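Local coordinates for protein aminotransferase, class I (Staphylococcus aureus, PDB 2O1B) that probably transfers amino groups between aspartate and 2-oxoglutarate as a class I aminotransferase, using pyridoxal-5'-phosphate as cofactor, at residues 130-141 against 153-162. Residues are numbered along the deposited sequence; the frame is centred on the assembly and turned at random.
Sequences INPGDYVLLPDP and ADGKPVPLNL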
ATOM      1  N   ILE A 130       4.333 -15.758  -9.585  1.00 25.81           N
ATOM      2  CA  ILE A 130       4.804 -16.163 -10.915  1.00 25.36           C
ATOM      3  C   ILE A 130       6.221 -15.691 -11.215  1.00 25.41           C
ATOM      4  O   ILE A 130       6.760 -14.831 -10.520  1.00 25.31           O
ATOM      5  CB  ILE A 130       3.815 -15.712 -12.042  1.00 25.87           C
ATOM      6  CG1 ILE A 130       3.963 -14.217 -12.352  1.00 25.68           C
ATOM      7  CG2 ILE A 130       2.353 -16.063 -11.671  1.00 24.45           C
ATOM      8  CD1 ILE A 130       3.414 -13.807 -13.713  1.00 25.14           C
ATOM      9  N   ASN A 131       6.825 -16.262 -12.254  1.00 25.39           N
ATOM     10  CA  ASN A 131       8.140 -15.835 -12.717  1.00 25.75           C
ATOM     11  C   ASN A 131       8.062 -15.225 -14.126  1.00 25.83           C
ATOM     12  O   ASN A 131       7.112 -15.498 -14.860  1.00 25.98           O
ATOM     13  CB  ASN A 131       9.123 -17.013 -12.660  1.00 26.00           C
ATOM     14  CG  ASN A 131       9.353 -17.504 -11.232  1.00 27.03           C
ATOM     15  OD1 ASN A 131       9.817 -16.750 -10.375  1.00 26.13           O
ATOM     16  ND2 ASN A 131       9.002 -18.762 -10.968  1.00 27.39           N
ATOM     17  N   PRO A 132       9.041 -14.371 -14.503  1.00 25.76           N
ATOM     18  CA  PRO A 132       9.058 -13.779 -15.847  1.00 25.40           C
ATOM     19  C   PRO A 132       8.678 -14.760 -16.966  1.00 25.57           C
ATOM     20  O   PRO A 132       9.189 -15.878 -17.000  1.00 25.00           O
ATOM     21  CB  PRO A 132      10.508 -13.333 -15.996  1.00 25.90           C
ATOM     22  CG  PRO A 132      10.897 -12.950 -14.613  1.00 25.81           C
ATOM     23  CD  PRO A 132      10.169 -13.883 -13.685  1.00 25.59           C
ATOM     24  N   GLY A 133       7.765 -14.343 -17.850  1.00 25.12           N
ATOM     25  CA  GLY A 133       7.334 -15.167 -18.975  1.00 24.87           C
ATOM     26  C   GLY A 133       6.206 -16.142 -18.677  1.00 25.00           C
ATOM     27  O   GLY A 133       5.719 -16.826 -19.581  1.00 25.83           O
ATOM     28  N   ASP A 134       5.794 -16.230 -17.413  1.00 24.47           N
ATOM     29  CA  ASP A 134       4.665 -17.076 -17.036  1.00 24.28           C
ATOM     30  C   ASP A 134       3.375 -16.488 -17.578  1.00 23.81           C
ATOM     31  O   ASP A 134       3.173 -15.281 -17.526  1.00 24.17           O
ATOM     32  CB  ASP A 134       4.562 -17.211 -15.504  1.00 24.18           C
ATOM     33  CG  ASP A 134       5.535 -18.243 -14.930  1.00 24.92           C
ATOM     34  OD1 ASP A 134       5.500 -18.434 -13.698  1.00 25.91           O
ATOM     35  OD2 ASP A 134       6.323 -18.862 -15.689  1.00 22.44           O
ATOM     36  N   TYR A 135       2.493 -17.350 -18.081  1.00 23.56           N
ATOM     37  CA  TYR A 135       1.196 -16.914 -18.591  1.00 23.01           C
ATOM     38  C   TYR A 135       0.192 -16.760 -17.472  1.00 22.89           C
ATOM     39  O   TYR A 135       0.162 -17.563 -16.543  1.00 22.67           O
ATOM     40  CB  TYR A 135       0.658 -17.924 -19.590  1.00 23.68           C
ATOM     41  CG  TYR A 135       1.329 -17.893 -20.930  1.00 23.41           C
ATOM     42  CD1 TYR A 135       2.700 -17.675 -21.051  1.00 25.40           C
ATOM     43  CD2 TYR A 135       0.596 -18.113 -22.086  1.00 25.70           C
ATOM     44  CE1 TYR A 135       3.323 -17.670 -22.311  1.00 25.16           C
ATOM     45  CE2 TYR A 135       1.202 -18.115 -23.337  1.00 26.35           C
ATOM     46  CZ  TYR A 135       2.556 -17.889 -23.443  1.00 25.94           C
ATOM     47  OH  TYR A 135       3.134 -17.879 -24.690  1.00 25.93           O
ATOM     48  N   VAL A 136      -0.617 -15.704 -17.559  1.00 22.60           N
ATOM     49  CA  VAL A 136      -1.696 -15.472 -16.609  1.00 22.06           C
ATOM     50  C   VAL A 136      -2.985 -15.258 -17.406  1.00 22.97           C
ATOM     51  O   VAL A 136      -3.036 -14.397 -18.302  1.00 22.52           O
ATOM     52  CB  VAL A 136      -1.417 -14.246 -15.698  1.00 22.32           C
ATOM     53  CG1 VAL A 136      -2.561 -14.024 -14.734  1.00 20.64           C
ATOM     54  CG2 VAL A 136      -0.098 -14.424 -14.933  1.00 20.92           C
ATOM     55  N   LEU A 137      -4.013 -16.045 -17.083  1.00 22.66           N
ATOM     56  CA  LEU A 137      -5.325 -15.924 -17.729  1.00 22.85           C
ATOM     57  C   LEU A 137      -6.181 -14.877 -17.035  1.00 23.28           C
ATOM     58  O   LEU A 137      -6.360 -14.937 -15.825  1.00 22.52           O
ATOM     59  CB  LEU A 137      -6.046 -17.271 -17.748  1.00 22.51           C
ATOM     60  CG  LEU A 137      -5.484 -18.233 -18.794  1.00 22.20           C
ATOM     61  CD1 LEU A 137      -6.000 -19.638 -18.565  1.00 22.15           C
ATOM     62  CD2 LEU A 137      -5.883 -17.746 -20.182  1.00 21.90           C
ATOM     63  N   LEU A 138      -6.692 -13.930 -17.830  1.00 23.59           N
ATOM     64  CA  LEU A 138      -7.496 -12.807 -17.354  1.00 23.81           C
ATOM     65  C   LEU A 138      -8.905 -12.796 -17.982  1.00 24.04           C
ATOM     66  O   LEU A 138      -9.031 -12.828 -19.207  1.00 23.10           O
ATOM     67  CB  LEU A 138      -6.767 -11.495 -17.692  1.00 23.84           C
ATOM     68  CG  LEU A 138      -5.867 -10.803 -16.649  1.00 24.92           C
ATOM     69  CD1 LEU A 138      -5.267 -11.703 -15.573  1.00 25.16           C
ATOM     70  CD2 LEU A 138      -4.805  -9.920 -17.255  1.00 23.81           C
ATOM     71  N   PRO A 139      -9.968 -12.722 -17.150  1.00 24.08           N
ATOM     72  CA  PRO A 139     -11.333 -12.759 -17.692  1.00 24.59           C
ATOM     73  C   PRO A 139     -11.592 -11.638 -18.694  1.00 25.43           C
ATOM     74  O   PRO A 139     -11.291 -10.467 -18.423  1.00 25.18           O
ATOM     75  CB  PRO A 139     -12.218 -12.555 -16.452  1.00 24.51           C
ATOM     76  CG  PRO A 139     -11.387 -12.941 -15.316  1.00 24.21           C
ATOM     77  CD  PRO A 139      -9.970 -12.595 -15.683  1.00 24.29           C
ATOM     78  N   ASP A 140     -12.123 -12.019 -19.854  1.00 26.27           N
ATOM     79  CA  ASP A 140     -12.533 -11.080 -20.898  1.00 26.88           C
ATOM     80  C   ASP A 140     -13.989 -11.382 -21.257  1.00 26.50           C
ATOM     81  O   ASP A 140     -14.254 -12.402 -21.889  1.00 26.35           O
ATOM     82  CB  ASP A 140     -11.631 -11.257 -22.119  1.00 27.38           C
ATOM     83  CG  ASP A 140     -11.928 -10.256 -23.230  1.00 29.07           C
ATOM     84  OD1 ASP A 140     -12.901  -9.465 -23.108  1.00 28.30           O
ATOM     85  OD2 ASP A 140     -11.175 -10.269 -24.229  1.00 29.18           O
ATOM     86  N   PRO A 141     -14.939 -10.504 -20.858  1.00 26.11           N
ATOM     87  CA  PRO A 141     -14.754  -9.220 -20.199  1.00 25.79           C
ATOM     88  C   PRO A 141     -14.564  -9.406 -18.716  1.00 25.39           C
ATOM     89  O   PRO A 141     -15.258 -10.203 -18.100  1.00 25.22           O
ATOM     90  CB  PRO A 141     -16.081  -8.486 -20.454  1.00 26.03           C
ATOM     91  CG  PRO A 141     -16.933  -9.423 -21.276  1.00 25.22           C
ATOM     92  CD  PRO A 141     -16.369 -10.777 -21.067  1.00 26.17           C
ATOM     93  N   ALA A 153       4.991  -7.982 -12.863  1.00 22.29           N
ATOM     94  CA  ALA A 153       5.742  -9.210 -12.590  1.00 23.40           C
ATOM     95  C   ALA A 153       6.364  -9.840 -13.843  1.00 24.12           C
ATOM     96  O   ALA A 153       6.802 -10.992 -13.807  1.00 24.78           O
ATOM     97  CB  ALA A 153       4.834 -10.219 -11.895  1.00 22.82           C
ATOM     98  N   ASP A 154       6.400  -9.089 -14.944  1.00 24.90           N
ATOM     99  CA  ASP A 154       6.914  -9.563 -16.244  1.00 25.49           C
ATOM    100  C   ASP A 154       6.211 -10.823 -16.761  1.00 25.57           C
ATOM    101  O   ASP A 154       6.792 -11.608 -17.523  1.00 26.00           O
ATOM    102  CB  ASP A 154       8.432  -9.780 -16.206  1.00 26.17           C
ATOM    103  CG  ASP A 154       9.208  -8.489 -15.995  1.00 28.47           C
ATOM    104  OD1 ASP A 154       9.655  -8.250 -14.852  1.00 29.71           O
ATOM    105  OD2 ASP A 154       9.369  -7.717 -16.970  1.00 30.31           O
ATOM    106  N   GLY A 155       4.962 -11.020 -16.351  1.00 26.11           N
ATOM    107  CA  GLY A 155       4.183 -12.145 -16.833  1.00 26.11           C
ATOM    108  C   GLY A 155       3.567 -11.833 -18.178  1.00 26.67           C
ATOM    109  O   GLY A 155       3.636 -10.694 -18.650  1.00 26.46           O
ATOM    110  N   LYS A 156       2.957 -12.844 -18.787  1.00 26.69           N
ATOM    111  CA  LYS A 156       2.297 -12.674 -20.073  1.00 27.35           C
ATOM    112  C   LYS A 156       0.784 -12.848 -19.929  1.00 26.87           C
ATOM    113  O   LYS A 156       0.281 -13.966 -19.792  1.00 27.01           O
ATOM    114  CB  LYS A 156       2.906 -13.592 -21.143  1.00 27.62           C
ATOM    115  CG  LYS A 156       4.436 -13.486 -21.209  1.00 30.01           C
ATOM    116  CD  LYS A 156       4.989 -13.523 -22.626  1.00 33.31           C
ATOM    117  CE  LYS A 156       5.203 -12.109 -23.186  1.00 35.85           C
ATOM    118  NZ  LYS A 156       6.422 -11.431 -22.631  1.00 35.99           N
ATOM    119  N   PRO A 157       0.055 -11.721 -19.934  1.00 26.60           N
ATOM    120  CA  PRO A 157      -1.400 -11.777 -19.797  1.00 26.40           C
ATOM    121  C   PRO A 157      -2.058 -12.315 -21.065  1.00 25.89           C
ATOM    122  O   PRO A 157      -1.741 -11.869 -22.173  1.00 24.95           O
ATOM    123  CB  PRO A 157      -1.806 -10.316 -19.558  1.00 26.45           C
ATOM    124  CG  PRO A 157      -0.525  -9.531 -19.462  1.00 27.57           C
ATOM    125  CD  PRO A 157       0.555 -10.344 -20.080  1.00 26.20           C
ATOM    126  N   VAL A 158      -2.944 -13.291 -20.874  1.00 25.77           N
ATOM    127  CA  VAL A 158      -3.701 -13.911 -21.964  0.50 25.67           C
ATOM    128  C   VAL A 158      -5.185 -13.936 -21.579  1.00 25.82           C
ATOM    129  O   VAL A 158      -5.519 -14.321 -20.462  1.00 25.22           O
ATOM    130  CB  VAL A 158      -3.201 -15.351 -22.247  0.50 25.69           C
ATOM    131  CG1 VAL A 158      -4.099 -16.065 -23.251  0.50 25.95           C
ATOM    132  CG2 VAL A 158      -1.757 -15.333 -22.757  0.50 25.36           C
ATOM    133  N   PRO A 159      -6.089 -13.551 -22.518  1.00 26.36           N
ATOM    134  CA  PRO A 159      -7.510 -13.455 -22.162  1.00 26.37           C
ATOM    135  C   PRO A 159      -8.192 -14.795 -21.952  1.00 26.10           C
ATOM    136  O   PRO A 159      -7.972 -15.732 -22.724  1.00 26.22           O
ATOM    137  CB  PRO A 159      -8.142 -12.761 -23.376  1.00 26.50           C
ATOM    138  CG  PRO A 159      -7.029 -12.357 -24.257  1.00 27.45           C
ATOM    139  CD  PRO A 159      -5.863 -13.216 -23.937  1.00 26.69           C
ATOM    140  N   LEU A 160      -9.009 -14.874 -20.904  1.00 25.74           N
ATOM    141  CA  LEU A 160      -9.931 -15.979 -20.694  1.00 26.01           C
ATOM    142  C   LEU A 160     -11.262 -15.531 -21.301  1.00 26.42           C
ATOM    143  O   LEU A 160     -11.979 -14.717 -20.719  1.00 26.63           O
ATOM    144  CB  LEU A 160     -10.086 -16.285 -19.191  1.00 25.64           C
ATOM    145  CG  LEU A 160     -11.101 -17.361 -18.747  1.00 25.90           C
ATOM    146  CD1 LEU A 160     -10.746 -18.749 -19.296  1.00 26.29           C
ATOM    147  CD2 LEU A 160     -11.249 -17.399 -17.227  1.00 26.21           C
ATOM    148  N   ASN A 161     -11.574 -16.075 -22.473  1.00 26.62           N
ATOM    149  CA  ASN A 161     -12.727 -15.604 -23.229  0.50 26.44           C
ATOM    150  C   ASN A 161     -14.068 -16.101 -22.679  1.00 26.48           C
ATOM    151  O   ASN A 161     -14.397 -17.296 -22.707  1.00 26.50           O
ATOM    152  CB  ASN A 161     -12.552 -15.872 -24.729  0.50 26.30           C
ATOM    153  CG  ASN A 161     -11.404 -15.067 -25.334  0.50 26.12           C
ATOM    154  OD1 ASN A 161     -11.241 -13.873 -25.052  0.50 24.49           O
ATOM    155  ND2 ASN A 161     -10.600 -15.720 -26.165  0.50 25.99           N
ATOM    156  N   LEU A 162     -14.834 -15.154 -22.146  1.00 26.11           N
ATOM    157  CA  LEU A 162     -16.135 -15.449 -21.558  1.00 25.63           C
ATOM    158  C   LEU A 162     -17.238 -14.914 -22.467  1.00 25.32           C
ATOM    159  O   LEU A 162     -17.139 -13.804 -22.994  1.00 25.68           O
ATOM    160  CB  LEU A 162     -16.243 -14.846 -20.156  1.00 25.50           C
ATOM    161  CG  LEU A 162     -15.068 -15.094 -19.197  1.00 25.91           C
ATOM    162  CD1 LEU A 162     -15.266 -14.326 -17.901  1.00 24.68           C
ATOM    163  CD2 LEU A 162     -14.889 -16.569 -18.906  1.00 24.82           C
TER
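V136 and L138 exchange backbone hydrogen bonds with K156, V158 and L160, joining strand 135-140 to strand 156-161 in a beta-alpha-beta unit connected by helix 146-152. This is the parallel edge of the seven-stranded mixed sheet in the PLP-binding domain of the class I aminotransferase fold. Six consecutive parallel bridges, from Y135-K156 to D140-N161, set the register. K156, V158 and L160 turn their N-H and C=O groups toward strand 135-140, and L162 continues the alternation to D140 O; P157 and P159 fall between, where an N-H would point away from that strand, and have none to offer. L160 N reaches L138 O at 2.7 Å, nearly straight at hydrogen (175°) yet above the carbonyl plane.

Packing is close on the face of Y135, L137, V158 and L160. In the conformer given here, one of two, V158 CG2 comes obliquely to the Y135 ring, 3.7 Å from CD2, while CG1 meets L137 CD2 at 3.9 Å; I178 of helix 176-181 adds to this layer. L160 has CG anti to its backbone N (chi1 176°), with CB 3.6 Å from L138 O. Ahead of the strands, I130 CD1 rests 3.6 Å from G155 CA. On the other face L138 CD2 lies alongside P157 CB at 3.8 Å, packed under helix 146-152.

The looser parts are P159, which is exposed, and K156. On the same face as Y135, the exposed K156 touches G133 O through CG before its bent chain leads away from strand 135-140. D154 closes helix 146-152 in a Schellman motif and forms a salt bridge to K25, while its carbonyl O accepts G133 N at 2.9 Å, the N-H pointing almost straight at it (174°).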